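Pyridoxal kinase (PDB 4S1H) probably phosphorylates pyridoxal to pyridoxal 5'-phosphate at the expense of ATP, with magnesium ions at the nucleotide site. Local coordinates at residues 34-39 and 58-63. Residues are numbered along the deposited sequence; the frame is centred on the assembly and turned at random.
Sequences IFVLTT and NDFISI
V36 packs its two methyl groups against F60 and I63 of helix 57-69, which stand three residues, a little under one helical turn, apart. The contact between the two segments is purely apolar. CG1 of V36 lies 3.7 Å from CE1 of F60 and 3.9 Å from CD1 of the same ring, meeting it obliquely, and the two side chains cross at about a right angle. With CG of F60 anti to the backbone N (chi1 -178°), the ring comes round to the strand although the side chain does not set out directly toward it; phenylalanine is long enough to do so. The second methyl, CG2 of V36, lies 4.1 Å from CG2 of I63. That methyl of I63 is the branch anti to its backbone N, and it is equally far from CG1 of V36, so it rests against both arms of the valine. A short beta-branched residue suits the strand position because two methyls leave CB at once: CG1 touches both F60 and I63, while CG2 adds a second contact to I63.

The layering is that of the ribokinase-like alpha/beta fold, in which helices cover a central sheet. Strand 33-41 runs parallel to strand 5-9, and the backbone of V36 is hydrogen-bonded to T7 and S9. F60 also touches L89, E92 and T93 of helix 87-100, so the ring contacts both the strand and that helix.

Two polar side chains of the helix, D59 and S62, reach the second subunit: OD1 of D59 is hydrogen-bonded to OG of S53 of that subunit, and OG of S62 to the backbone N of its G52, while I63 also packs on H40 of the same neighbouring chain.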
ATOM      1  N   ILE A  34       3.337  -8.436  -4.653  1.00 13.87           N
ATOM      2  CA  ILE A  34       3.987  -8.429  -3.368  1.00 13.99           C
ATOM      3  C   ILE A  34       4.733  -7.099  -3.241  1.00 13.76           C
ATOM      4  O   ILE A  34       5.512  -6.741  -4.126  1.00 13.10           O
ATOM      5  CB  ILE A  34       4.989  -9.596  -3.250  1.00 14.50           C
ATOM      6  CG1 ILE A  34       4.308 -10.952  -3.475  1.00 16.29           C
ATOM      7  CG2 ILE A  34       5.709  -9.538  -1.914  1.00 13.94           C
ATOM      8  CD1 ILE A  34       5.298 -12.099  -3.647  1.00 22.80           C
ATOM      9  N   PHE A  35       4.518  -6.397  -2.131  1.00 13.30           N
ATOM     10  CA  PHE A  35       5.151  -5.106  -1.868  1.00 12.99           C
ATOM     11  C   PHE A  35       6.061  -5.202  -0.646  1.00 13.16           C
ATOM     12  O   PHE A  35       5.597  -5.101   0.516  1.00 15.56           O
ATOM     13  CB  PHE A  35       4.122  -3.989  -1.695  1.00 13.04           C
ATOM     14  CG  PHE A  35       3.189  -3.830  -2.853  1.00 13.35           C
ATOM     15  CD1 PHE A  35       2.004  -4.579  -2.941  1.00 15.85           C
ATOM     16  CD2 PHE A  35       3.487  -2.943  -3.889  1.00 14.34           C
ATOM     17  CE1 PHE A  35       1.143  -4.423  -4.027  1.00 15.54           C
ATOM     18  CE2 PHE A  35       2.596  -2.780  -4.944  1.00 13.44           C
ATOM     19  CZ  PHE A  35       1.457  -3.540  -5.039  1.00 18.13           C
ATOM     20  N   VAL A  36       7.331  -5.474  -0.875  1.00 13.17           N
ATOM     21  CA  VAL A  36       8.311  -5.531   0.167  1.00 13.41           C
ATOM     22  C   VAL A  36       8.858  -4.121   0.363  1.00 14.37           C
ATOM     23  O   VAL A  36       9.327  -3.480  -0.559  1.00 14.51           O
ATOM     24  CB  VAL A  36       9.446  -6.526  -0.130  1.00 13.62           C
ATOM     25  CG1 VAL A  36      10.481  -6.488   0.981  1.00 13.97           C
ATOM     26  CG2 VAL A  36       8.880  -7.920  -0.323  1.00 14.63           C
ATOM     27  N   LEU A  37       8.804  -3.618   1.565  1.00 14.95           N
ATOM     28  CA  LEU A  37       9.240  -2.239   1.875  1.00 13.71           C
ATOM     29  C   LEU A  37      10.725  -2.138   2.218  1.00 14.18           C
ATOM     30  O   LEU A  37      11.314  -3.011   2.840  1.00 15.12           O
ATOM     31  CB  LEU A  37       8.405  -1.670   3.036  1.00 14.47           C
ATOM     32  CG  LEU A  37       6.890  -1.897   2.913  1.00 14.16           C
ATOM     33  CD1 LEU A  37       6.214  -1.207   4.097  1.00 14.34           C
ATOM     34  CD2 LEU A  37       6.309  -1.455   1.578  1.00 15.27           C
ATOM     35  N   THR A  38      11.355  -1.052   1.785  1.00 15.53           N
ATOM     36  CA  THR A  38      12.738  -0.775   2.163  1.00 15.77           C
ATOM     37  C   THR A  38      12.868   0.364   3.200  1.00 14.99           C
ATOM     38  O   THR A  38      13.966   0.597   3.726  1.00 15.98           O
ATOM     39  CB  THR A  38      13.596  -0.352   0.959  1.00 15.32           C
ATOM     40  OG1 THR A  38      13.045   0.836   0.400  1.00 14.48           O
ATOM     41  CG2 THR A  38      13.594  -1.421  -0.098  1.00 14.57           C
ATOM     42  N   THR A  39      11.758   1.069   3.449  1.00 15.70           N
ATOM     43  CA  THR A  39      11.638   2.097   4.504  1.00 16.35           C
ATOM     44  C   THR A  39      10.244   2.059   5.096  1.00 17.32           C
ATOM     45  O   THR A  39       9.325   1.536   4.474  1.00 16.58           O
ATOM     46  CB  THR A  39      11.841   3.532   3.987  1.00 17.91           C
ATOM     47  OG1 THR A  39      10.740   3.950   3.163  1.00 17.91           O
ATOM     48  CG2 THR A  39      13.133   3.646   3.162  1.00 16.79           C
ATOM     49  N   ASN A  58      18.366  -7.659   8.396  1.00 20.26           N
ATOM     50  CA  ASN A  58      17.887  -8.938   8.949  1.00 22.99           C
ATOM     51  C   ASN A  58      16.381  -9.125   8.750  1.00 23.18           C
ATOM     52  O   ASN A  58      15.901 -10.234   8.462  1.00 22.28           O
ATOM     53  CB  ASN A  58      18.301  -9.105  10.411  1.00 25.08           C
ATOM     54  CG  ASN A  58      17.520  -8.215  11.357  1.00 48.06           C
ATOM     55  OD1 ASN A  58      17.633  -6.989  11.311  1.00 60.58           O
ATOM     56  ND2 ASN A  58      16.711  -8.832  12.222  1.00 55.18           N
ATOM     57  N   ASP A  59      15.631  -8.029   8.874  1.00 22.00           N
ATOM     58  CA  ASP A  59      14.197  -8.053   8.637  1.00 21.13           C
ATOM     59  C   ASP A  59      13.875  -8.284   7.158  1.00 17.95           C
ATOM     60  O   ASP A  59      12.975  -9.039   6.824  1.00 18.32           O
ATOM     61  CB  ASP A  59      13.526  -6.763   9.160  1.00 21.34           C
ATOM     62  CG  ASP A  59      13.553  -6.676  10.688  1.00 31.12           C
ATOM     63  OD1 ASP A  59      13.396  -7.717  11.358  1.00 32.09           O
ATOM     64  OD2 ASP A  59      13.782  -5.568  11.227  1.00 29.01           O
ATOM     65  N   PHE A  60      14.621  -7.644   6.266  1.00 17.75           N
ATOM     66  CA  PHE A  60      14.443  -7.859   4.852  1.00 17.80           C
ATOM     67  C   PHE A  60      14.676  -9.343   4.473  1.00 17.14           C
ATOM     68  O   PHE A  60      13.890  -9.942   3.735  1.00 17.38           O
ATOM     69  CB  PHE A  60      15.396  -6.897   4.114  1.00 19.07           C
ATOM     70  CG  PHE A  60      15.306  -6.942   2.622  1.00 18.07           C
ATOM     71  CD1 PHE A  60      14.274  -6.306   1.943  1.00 23.10           C
ATOM     72  CD2 PHE A  60      16.232  -7.640   1.889  1.00 20.52           C
ATOM     73  CE1 PHE A  60      14.196  -6.343   0.547  1.00 23.17           C
ATOM     74  CE2 PHE A  60      16.185  -7.666   0.486  1.00 22.13           C
ATOM     75  CZ  PHE A  60      15.164  -7.026  -0.180  1.00 21.02           C
ATOM     76  N   ILE A  61      15.767  -9.923   4.968  1.00 17.60           N
ATOM     77  CA  ILE A  61      16.048 -11.344   4.757  1.00 18.26           C
ATOM     78  C   ILE A  61      14.948 -12.238   5.316  1.00 18.92           C
ATOM     79  O   ILE A  61      14.483 -13.175   4.659  1.00 17.84           O
ATOM     80  CB  ILE A  61      17.442 -11.719   5.332  1.00 19.47           C
ATOM     81  CG1 ILE A  61      18.534 -11.034   4.507  1.00 21.47           C
ATOM     82  CG2 ILE A  61      17.653 -13.209   5.348  1.00 20.08           C
ATOM     83  CD1 ILE A  61      19.910 -11.134   5.125  1.00 24.04           C
ATOM     84  N   SER A  62      14.494 -11.929   6.520  1.00 18.17           N
ATOM     85  CA  SER A  62      13.426 -12.690   7.146  1.00 20.46           C
ATOM     86  C   SER A  62      12.167 -12.687   6.287  1.00 19.00           C
ATOM     87  O   SER A  62      11.518 -13.730   6.082  1.00 19.73           O
ATOM     88  CB  SER A  62      13.091 -12.074   8.497  1.00 25.10           C
ATOM     89  OG  SER A  62      12.114 -12.823   9.149  1.00 21.47           O
ATOM     90  N   ILE A  63      11.800 -11.511   5.809  1.00 17.67           N
ATOM     91  CA  ILE A  63      10.674 -11.375   4.871  1.00 18.49           C
ATOM     92  C   ILE A  63      10.866 -12.179   3.574  1.00 16.62           C
ATOM     93  O   ILE A  63       9.981 -12.949   3.190  1.00 16.41           O
ATOM     94  CB  ILE A  63      10.413  -9.899   4.535  1.00 19.17           C
ATOM     95  CG1 ILE A  63       9.825  -9.213   5.769  1.00 21.12           C
ATOM     96  CG2 ILE A  63       9.508  -9.735   3.314  1.00 17.32           C
ATOM     97  CD1 ILE A  63       9.939  -7.712   5.748  1.00 17.96           C
TER